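Local coordinates for protein B (Streptococcus agalactiae, PDB 5H6I), which permeabilizes membranes as a secreted pore-forming toxin, the CAMP factor, and binds the Fc part of immunoglobulin G, at residues A[106-111]-A[157-162]; A[132-137]-A[150-155]; A[184-189]-A[235-240]. One frame throughout, in Å; residues are numbered along the deposited sequence.

Contact 1 of 3, residues A[106-111]-A[157-162]; sequences IEAITF and ALEQKV
Phe111 and Glu159 carry most of this contact, the ring of the one resting on the aliphatic stem of the other. Glu159 CB sits over one face of the Phe111 ring, shifted toward the rim, in a CH-pi contact 4.0 Å from the ring centroid. Glu159 CG follows on the same face, just outside the rim, 3.8 Å from Phe111 CD2, while the backbone O of Glu159 lies 3.5 Å from Phe111 CZ. Ring and carboxylate planes are inclined by 32°. Val162 meets the ring differently: its CG2 stands at the edge, near the ring plane, 4.4 Å from Phe111 CE2. Beyond CG the Glu159 chain runs extended toward the other helix, and its OE2 ends 3.3 Å from both CA and CB of Ala108, whose small side chain probably leaves room for this approach.

The Phe111 ring reaches across because its CG lies anti to its own backbone N (chi1 173°), which carries the ring away from its helix. The backbones themselves stay well apart: the short axes run almost parallel, 8° apart, at a closest approach of 11.1 Å. Helix 121-139 occupies the groove between them, with Met127 and Ile131 against Ala108 and Ala123 against Val162. Helices 93-115 and 145-163 are thus neighbours of a common third helix in an all-helical bundle; segment 106-111 falls in the IgG constant region-binding region. The Phe111 ring also meets that of His115, one turn further on, with the planes nearly parallel, and it touches Leu163.

Glu107 OE2 is 6.5 Å from Glu159 OE2, a spacing of like charges that probably disfavours closer approach. With no hydrogen bond or salt bridge between the segments, attraction probably rests mainly on CH-pi and dispersion contact of Phe111 with the Glu159 methylenes.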
loop_
_atom_site.group_PDB
_atom_site.type_symbol
_atom_site.label_atom_id
_atom_site.label_comp_id
_atom_site.label_asym_id
_atom_site.label_seq_id
_atom_site.Cartn_x
_atom_site.Cartn_y
_atom_site.Cartn_z
ATOM N N ILE A 106 -0.016 -4.023 -8.503
ATOM C CA ILE A 106 0.533 -4.358 -7.192
ATOM C C ILE A 106 2.011 -3.997 -7.122
ATOM O O ILE A 106 2.485 -3.457 -6.115
ATOM C CB ILE A 106 0.298 -5.849 -6.882
ATOM C CG1 ILE A 106 -1.199 -6.163 -6.885
ATOM C CG2 ILE A 106 0.921 -6.224 -5.547
ATOM C CD1 ILE A 106 -1.515 -7.642 -6.840
ATOM N N GLU A 107 2.760 -4.278 -8.192
ATOM C CA GLU A 107 4.192 -3.994 -8.189
ATOM C C GLU A 107 4.462 -2.500 -8.074
ATOM O O GLU A 107 5.439 -2.085 -7.440
ATOM C CB GLU A 107 4.842 -4.559 -9.451
ATOM C CG GLU A 107 5.544 -5.889 -9.242
ATOM C CD GLU A 107 5.752 -6.646 -10.537
ATOM O OE1 GLU A 107 5.712 -7.893 -10.510
ATOM O OE2 GLU A 107 5.954 -5.993 -11.582
ATOM N N ALA A 108 3.607 -1.673 -8.681
ATOM C CA ALA A 108 3.778 -0.230 -8.570
ATOM C C ALA A 108 3.498 0.261 -7.155
ATOM O O ALA A 108 4.116 1.230 -6.704
ATOM C CB ALA A 108 2.874 0.487 -9.571
ATOM N N ILE A 109 2.583 -0.396 -6.440
ATOM C CA ILE A 109 2.256 0.038 -5.086
ATOM C C ILE A 109 3.376 -0.324 -4.118
ATOM O O ILE A 109 3.774 0.491 -3.278
ATOM C CB ILE A 109 0.907 -0.558 -4.647
ATOM C CG1 ILE A 109 -0.209 -0.059 -5.565
ATOM C CG2 ILE A 109 0.615 -0.192 -3.205
ATOM C CD1 ILE A 109 -1.360 -1.023 -5.701
ATOM N N THR A 110 3.899 -1.549 -4.215
ATOM C CA THR A 110 5.036 -1.926 -3.382
ATOM C C THR A 110 6.278 -1.117 -3.735
ATOM O O THR A 110 7.123 -0.874 -2.867
ATOM C CB THR A 110 5.330 -3.421 -3.514
ATOM O OG1 THR A 110 6.023 -3.669 -4.744
ATOM C CG2 THR A 110 4.044 -4.232 -3.477
ATOM N N PHE A 111 6.406 -0.700 -4.998
ATOM C CA PHE A 111 7.501 0.185 -5.378
ATOM C C PHE A 111 7.419 1.507 -4.627
ATOM O O PHE A 111 8.446 2.087 -4.258
ATOM C CB PHE A 111 7.482 0.419 -6.890
ATOM C CG PHE A 111 8.474 1.446 -7.360
ATOM C CD1 PHE A 111 9.789 1.093 -7.612
ATOM C CD2 PHE A 111 8.088 2.762 -7.564
ATOM C CE1 PHE A 111 10.703 2.033 -8.049
ATOM C CE2 PHE A 111 8.998 3.707 -7.999
ATOM C CZ PHE A 111 10.306 3.341 -8.243
ATOM N N ALA A 157 7.400 3.646 -16.709
ATOM C CA ALA A 157 8.147 4.869 -16.969
ATOM C C ALA A 157 7.885 5.919 -15.898
ATOM O O ALA A 157 8.786 6.694 -15.557
ATOM C CB ALA A 157 7.796 5.421 -18.350
ATOM N N LEU A 158 6.664 5.959 -15.359
ATOM C CA LEU A 158 6.357 6.892 -14.281
ATOM C C LEU A 158 7.103 6.534 -13.004
ATOM O O LEU A 158 7.448 7.425 -12.220
ATOM C CB LEU A 158 4.849 6.917 -14.031
ATOM C CG LEU A 158 4.260 8.131 -13.317
ATOM C CD1 LEU A 158 4.584 9.412 -14.067
ATOM C CD2 LEU A 158 2.759 7.962 -13.166
ATOM N N GLU A 159 7.360 5.242 -12.779
ATOM C CA GLU A 159 8.078 4.822 -11.580
ATOM C C GLU A 159 9.499 5.373 -11.568
ATOM O O GLU A 159 9.955 5.929 -10.563
ATOM C CB GLU A 159 8.096 3.296 -11.488
ATOM C CG GLU A 159 6.757 2.665 -11.151
ATOM C CD GLU A 159 6.717 1.187 -11.490
ATOM O OE1 GLU A 159 7.605 0.726 -12.237
ATOM O OE2 GLU A 159 5.801 0.488 -11.014
ATOM N N GLN A 160 10.217 5.222 -12.684
ATOM C CA GLN A 160 11.590 5.712 -12.744
ATOM C C GLN A 160 11.644 7.234 -12.769
ATOM O O GLN A 160 12.649 7.824 -12.357
ATOM C CB GLN A 160 12.300 5.134 -13.970
ATOM C CG GLN A 160 12.448 3.621 -13.947
ATOM C CD GLN A 160 13.620 3.160 -13.103
ATOM O OE1 GLN A 160 14.731 3.677 -13.228
ATOM N NE2 GLN A 160 13.379 2.180 -12.239
ATOM N N LYS A 161 10.578 7.884 -13.241
ATOM C CA LYS A 161 10.578 9.341 -13.320
ATOM C C LYS A 161 10.420 9.973 -11.943
ATOM O O LYS A 161 11.095 10.959 -11.626
ATOM C CB LYS A 161 9.471 9.814 -14.262
ATOM C CG LYS A 161 9.277 11.321 -14.288
ATOM C CD LYS A 161 8.018 11.700 -15.052
ATOM C CE LYS A 161 7.721 13.186 -14.924
ATOM N NZ LYS A 161 6.368 13.528 -15.445
ATOM N N VAL A 162 9.536 9.421 -11.105
ATOM C CA VAL A 162 9.328 9.986 -9.778
ATOM C C VAL A 162 10.506 9.709 -8.853
ATOM O O VAL A 162 10.612 10.332 -7.790
ATOM C CB VAL A 162 8.020 9.463 -9.154
ATOM C CG1 VAL A 162 6.833 9.806 -10.041
ATOM C CG2 VAL A 162 8.103 7.963 -8.910
#

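Contact 2 of 3, residues A[132-137]-A[150-155]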
loop_
_atom_site.group_PDB
_atom_site.type_symbol
_atom_site.label_atom_id
_atom_site.label_comp_id
_atom_site.label_asym_id
_atom_site.label_seq_id
_atom_site.Cartn_x
_atom_site.Cartn_y
_atom_site.Cartn_z
ATOM N N THR A 132 -4.090 4.784 -11.182
ATOM C CA THR A 132 -5.506 5.003 -11.460
ATOM C C THR A 132 -5.798 4.838 -12.947
ATOM O O THR A 132 -6.770 4.178 -13.332
ATOM C CB THR A 132 -5.922 6.394 -10.978
ATOM O OG1 THR A 132 -5.979 6.411 -9.546
ATOM C CG2 THR A 132 -7.283 6.778 -11.543
ATOM N N LYS A 133 -4.953 5.423 -13.799
ATOM C CA LYS A 133 -5.136 5.285 -15.240
ATOM C C LYS A 133 -5.003 3.835 -15.687
ATOM O O LYS A 133 -5.629 3.430 -16.672
ATOM C CB LYS A 133 -4.131 6.165 -15.983
ATOM C CG LYS A 133 -4.682 7.519 -16.398
ATOM C CD LYS A 133 -3.629 8.612 -16.297
ATOM C CE LYS A 133 -2.571 8.468 -17.378
ATOM N NZ LYS A 133 -1.557 9.558 -17.313
ATOM N N LEU A 134 -4.200 3.039 -14.979
ATOM C CA LEU A 134 -4.041 1.637 -15.351
ATOM C C LEU A 134 -5.264 0.821 -14.952
ATOM O O LEU A 134 -5.786 0.036 -15.752
ATOM C CB LEU A 134 -2.776 1.065 -14.710
ATOM C CG LEU A 134 -2.491 -0.412 -14.990
ATOM C CD1 LEU A 134 -2.596 -0.703 -16.477
ATOM C CD2 LEU A 134 -1.119 -0.800 -14.465
ATOM N N VAL A 135 -5.737 0.997 -13.715
ATOM C CA VAL A 135 -6.897 0.243 -13.245
ATOM C C VAL A 135 -8.135 0.588 -14.064
ATOM O O VAL A 135 -8.992 -0.273 -14.301
ATOM C CB VAL A 135 -7.120 0.496 -11.741
ATOM C CG1 VAL A 135 -8.347 -0.253 -11.245
ATOM C CG2 VAL A 135 -5.889 0.086 -10.948
ATOM N N ILE A 136 -8.245 1.839 -14.517
ATOM C CA ILE A 136 -9.378 2.228 -15.353
ATOM C C ILE A 136 -9.391 1.417 -16.643
ATOM O O ILE A 136 -10.445 0.949 -17.089
ATOM C CB ILE A 136 -9.341 3.743 -15.630
ATOM C CG1 ILE A 136 -9.805 4.520 -14.397
ATOM C CG2 ILE A 136 -10.204 4.095 -16.833
ATOM C CD1 ILE A 136 -9.679 6.021 -14.538
ATOM N N ARG A 137 -8.219 1.224 -17.253
ATOM C CA ARG A 137 -8.142 0.409 -18.462
ATOM C C ARG A 137 -8.470 -1.049 -18.167
ATOM O O ARG A 137 -9.107 -1.724 -18.985
ATOM C CB ARG A 137 -6.755 0.532 -19.092
ATOM C CG ARG A 137 -6.343 1.958 -19.415
ATOM C CD ARG A 137 -6.701 2.330 -20.843
ATOM N NE ARG A 137 -5.522 2.376 -21.702
ATOM C CZ ARG A 137 -4.859 3.489 -22.001
ATOM N NH1 ARG A 137 -5.260 4.654 -21.511
ATOM N NH2 ARG A 137 -3.795 3.437 -22.790
ATOM N N ALA A 150 0.079 -0.588 -23.212
ATOM C CA ALA A 150 0.694 0.729 -23.338
ATOM C C ALA A 150 0.632 1.492 -22.021
ATOM O O ALA A 150 1.553 2.246 -21.690
ATOM C CB ALA A 150 0.013 1.525 -24.453
ATOM N N GLN A 151 -0.446 1.303 -21.255
ATOM C CA GLN A 151 -0.571 1.989 -19.975
ATOM C C GLN A 151 0.334 1.370 -18.916
ATOM O O GLN A 151 0.795 2.074 -18.010
ATOM C CB GLN A 151 -2.028 1.973 -19.514
ATOM C CG GLN A 151 -2.304 2.817 -18.282
ATOM C CD GLN A 151 -1.760 4.227 -18.401
ATOM O OE1 GLN A 151 -1.937 4.891 -19.423
ATOM N NE2 GLN A 151 -1.093 4.692 -17.351
ATOM N N VAL A 152 0.598 0.064 -19.010
ATOM C CA VAL A 152 1.523 -0.575 -18.078
ATOM C C VAL A 152 2.919 0.016 -18.233
ATOM O O VAL A 152 3.633 0.234 -17.246
ATOM C CB VAL A 152 1.520 -2.101 -18.287
ATOM C CG1 VAL A 152 2.745 -2.738 -17.648
ATOM C CG2 VAL A 152 0.245 -2.709 -17.722
ATOM N N ASN A 153 3.322 0.302 -19.474
ATOM C CA ASN A 153 4.610 0.948 -19.699
ATOM C C ASN A 153 4.601 2.394 -19.223
ATOM O O ASN A 153 5.635 2.902 -18.772
ATOM C CB ASN A 153 4.983 0.873 -21.179
ATOM C CG ASN A 153 5.222 -0.550 -21.646
ATOM O OD1 ASN A 153 5.752 -1.378 -20.904
ATOM N ND2 ASN A 153 4.829 -0.843 -22.880
ATOM N N ASP A 154 3.453 3.071 -19.319
ATOM C CA ASP A 154 3.333 4.407 -18.744
ATOM C C ASP A 154 3.600 4.379 -17.245
ATOM O O ASP A 154 4.282 5.261 -16.710
ATOM C CB ASP A 154 1.941 4.976 -19.024
ATOM C CG ASP A 154 1.955 6.061 -20.080
ATOM O OD1 ASP A 154 2.965 6.173 -20.808
ATOM O OD2 ASP A 154 0.955 6.803 -20.182
ATOM N N VAL A 155 3.079 3.364 -16.557
ATOM C CA VAL A 155 3.299 3.239 -15.120
ATOM C C VAL A 155 4.769 2.960 -14.830
ATOM O O VAL A 155 5.370 3.576 -13.941
ATOM C CB VAL A 155 2.386 2.145 -14.537
ATOM C CG1 VAL A 155 2.859 1.727 -13.152
ATOM C CG2 VAL A 155 0.944 2.629 -14.494
#
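Gln151 lies against Leu134 in the middle of an antiparallel helical hairpin, formed by helices 121-139 and 145-163, whose short axes cross at -164° and approach to 9.3 Å. The tight side is apolar. A chi1 of 179° swings the Leu134 branch out from its helix and spreads its two methyls between valines: CD1 is 3.7 Å from Val152 CG2, and CD2 is 4.0 Å from Val155 CG2. Helix 93-115 closes this side, Val105 touching Leu134 and Ala108 touching Val155. Gln151 continues the packing, its CG 3.6 Å from Leu134 CA, before its chain bends at chi2 (50°) and turns the amide toward Lys133 and Arg137, both partly exposed.

There the contact is looser and more polar. Lys133 and Arg137, one turn apart, each cross Gln151 at about a right angle, and Lys133 CB comes within 3.6 Å of Gln151 NE2. Lys133 NZ stops 4.7 Å from Asp154 OD2, not in contact, though the opposite charges may attract weakly. Arg137 NH2 is hydrogen-bonded to the backbone O of Ser147. One face of the guanidinium is turned to Gln151, with Gln151 CB 3.9 Å above the plane of the Arg137 guanidinium and set toward its rim.

Contact 3 of 3, residues A[184-189]-A[235-240]; sequences KEIWNT and VTLQAA
Apolar packing between these segments centres on Leu237, whose CD2 methyl points into the helix opposite. A first torsion close to 180° extends the leucine branch straight toward that helix. CD2 rests 4.0 Å from Ile186 CG1, the two side chains crossing at about a right angle, and 3.9 Å from the backbone O of Glu185. Thr189 OG1 meets the methyl next to Glu185 O, 3.6 Å from Leu237 CD2. A polar atom is therefore turned toward an apolar group, yet it already has a partner within its own helix.

That partner is a backbone carbonyl one turn earlier. Thr189 OG1 donates to Glu185 O at 2.6 Å, tilted from the carbonyl plane, while Thr189 N reaches the same oxygen from the opposite face of that plane. Two donors from one residue thus grip a single carbonyl; the hydroxyl bond probably fixes the chi1 rotation of Thr189.

The two helices, 179-196 and 227-245, are the first and third of an antiparallel three-helix unit, so they run the same way, 6° apart over these segments. Helix 203-220 lies between them on the buried side: Val217 and Gln220 meet Ile186, and Ile213 meets Leu237.

Polar contact between the helices is confined here to Glu185 and Gln238, both partly exposed. Gln238 NE2 donates a weak hydrogen bond to Glu185 OE2, 3.4 Å long and bent to 135° at the hydrogen. The chain of Glu185 bends at chi2, whereas that of Gln238 is extended, and the two cross at about a right angle with carboxylate and amide planes 75° apart. Glu185 OE2 also abuts the glutamine stem, 3.3 Å from Gln238 CG.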
loop_
_atom_site.group_PDB
_atom_site.type_symbol
_atom_site.label_atom_id
_atom_site.label_comp_id
_atom_site.label_asym_id
_atom_site.label_seq_id
_atom_site.Cartn_x
_atom_site.Cartn_y
_atom_site.Cartn_z
ATOM N N LYS A 184 4.079 2.420 12.119
ATOM C CA LYS A 184 4.566 1.064 12.351
ATOM C C LYS A 184 5.289 0.950 13.686
ATOM O O LYS A 184 5.261 -0.113 14.315
ATOM C CB LYS A 184 5.487 0.634 11.209
ATOM C CG LYS A 184 5.219 -0.770 10.692
ATOM C CD LYS A 184 3.810 -0.894 10.134
ATOM C CE LYS A 184 3.622 -2.209 9.394
ATOM N NZ LYS A 184 3.845 -3.386 10.281
ATOM N N GLU A 185 5.937 2.028 14.135
ATOM C CA GLU A 185 6.622 1.992 15.422
ATOM C C GLU A 185 5.635 1.989 16.582
ATOM O O GLU A 185 5.920 1.404 17.634
ATOM C CB GLU A 185 7.582 3.174 15.542
ATOM C CG GLU A 185 8.625 3.017 16.639
ATOM C CD GLU A 185 9.508 1.799 16.436
ATOM O OE1 GLU A 185 9.819 1.473 15.269
ATOM O OE2 GLU A 185 9.888 1.165 17.442
ATOM N N ILE A 186 4.479 2.633 16.414
ATOM C CA ILE A 186 3.464 2.621 17.462
ATOM C C ILE A 186 2.913 1.214 17.652
ATOM O O ILE A 186 2.757 0.740 18.783
ATOM C CB ILE A 186 2.349 3.631 17.133
ATOM C CG1 ILE A 186 2.864 5.062 17.296
ATOM C CG2 ILE A 186 1.129 3.392 18.012
ATOM C CD1 ILE A 186 1.865 6.120 16.889
ATOM N N TRP A 187 2.617 0.520 16.550
ATOM C CA TRP A 187 2.090 -0.836 16.651
ATOM C C TRP A 187 3.165 -1.828 17.076
ATOM O O TRP A 187 2.848 -2.866 17.667
ATOM C CB TRP A 187 1.464 -1.255 15.323
ATOM C CG TRP A 187 0.204 -0.510 15.005
ATOM C CD1 TRP A 187 0.028 0.427 14.029
ATOM C CD2 TRP A 187 -1.058 -0.636 15.672
ATOM N NE1 TRP A 187 -1.266 0.890 14.044
ATOM C CE2 TRP A 187 -1.953 0.252 15.044
ATOM C CE3 TRP A 187 -1.520 -1.416 16.737
ATOM C CZ2 TRP A 187 -3.282 0.384 15.446
ATOM C CZ3 TRP A 187 -2.839 -1.284 17.135
ATOM C CH2 TRP A 187 -3.704 -0.393 16.489
ATOM N N ASN A 188 4.434 -1.533 16.784
ATOM C CA ASN A 188 5.513 -2.391 17.261
ATOM C C ASN A 188 5.707 -2.237 18.763
ATOM O O ASN A 188 6.017 -3.212 19.459
ATOM C CB ASN A 188 6.809 -2.072 16.516
ATOM C CG ASN A 188 6.875 -2.733 15.155
ATOM O OD1 ASN A 188 6.302 -3.801 14.942
ATOM N ND2 ASN A 188 7.575 -2.097 14.223
ATOM N N THR A 189 5.531 -1.020 19.282
ATOM C CA THR A 189 5.609 -0.816 20.723
ATOM C C THR A 189 4.374 -1.364 21.426
ATOM O O THR A 189 4.451 -1.765 22.591
ATOM C CB THR A 189 5.786 0.670 21.035
ATOM O OG1 THR A 189 6.732 1.239 20.122
ATOM C CG2 THR A 189 6.292 0.859 22.456
ATOM N N VAL A 235 12.308 7.950 18.041
ATOM C CA VAL A 235 13.364 7.661 19.005
ATOM C C VAL A 235 12.858 7.843 20.431
ATOM O O VAL A 235 13.207 7.071 21.333
ATOM C CB VAL A 235 14.595 8.543 18.716
ATOM C CG1 VAL A 235 15.390 8.804 19.988
ATOM C CG2 VAL A 235 15.471 7.903 17.647
ATOM N N THR A 236 12.028 8.863 20.657
ATOM C CA THR A 236 11.458 9.074 21.986
ATOM C C THR A 236 10.580 7.902 22.402
ATOM O O THR A 236 10.656 7.433 23.545
ATOM C CB THR A 236 10.657 10.377 22.015
ATOM O OG1 THR A 236 11.520 11.471 21.685
ATOM C CG2 THR A 236 10.059 10.602 23.396
ATOM N N LEU A 237 9.742 7.410 21.486
ATOM C CA LEU A 237 8.908 6.257 21.801
ATOM C C LEU A 237 9.752 5.000 21.980
ATOM O O LEU A 237 9.467 4.173 22.853
ATOM C CB LEU A 237 7.854 6.052 20.713
ATOM C CG LEU A 237 6.869 4.904 20.946
ATOM C CD1 LEU A 237 6.050 5.142 22.207
ATOM C CD2 LEU A 237 5.959 4.718 19.743
ATOM N N GLN A 238 10.799 4.844 21.166
ATOM C CA GLN A 238 11.705 3.714 21.342
ATOM C C GLN A 238 12.435 3.802 22.677
ATOM O O GLN A 238 12.679 2.780 23.328
ATOM C CB GLN A 238 12.705 3.655 20.187
ATOM C CG GLN A 238 12.175 2.965 18.942
ATOM C CD GLN A 238 13.199 2.916 17.825
ATOM O OE1 GLN A 238 14.036 3.808 17.695
ATOM N NE2 GLN A 238 13.135 1.869 17.010
ATOM N N ALA A 239 12.791 5.018 23.099
ATOM C CA ALA A 239 13.414 5.193 24.405
ATOM C C ALA A 239 12.432 4.914 25.534
ATOM O O ALA A 239 12.833 4.432 26.599
ATOM C CB ALA A 239 13.984 6.605 24.533
ATOM N N ALA A 240 11.147 5.210 25.323
ATOM C CA ALA A 240 10.148 4.916 26.342
ATOM C C ALA A 240 9.879 3.422 26.450
ATOM O O ALA A 240 9.490 2.939 27.520
ATOM C CB ALA A 240 8.854 5.669 26.042
#

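In the fold
Contacts 1 and 2 belong to one helical bundle and share helix 145-163. Their centres lie 11 Å apart, and they touch where Ala108 CB meets Val155 CG1 at 3.8 Å. Along the chain, the hairpin of contact 2 falls between the two segments of contact 1, so successive helices 93-115, 121-139 and 145-163 are drawn together. Contact 3 follows later, joining helices 179-196 and 227-245. Its centre is about 29 Å from that of contact 1 and about 38 Å from that of contact 2, with no touch to either. The protein thus holds together two separate helical packings, an N-terminal bundle and a C-terminal three-helix unit, joined by the segment between helices 145-163 and 179-196.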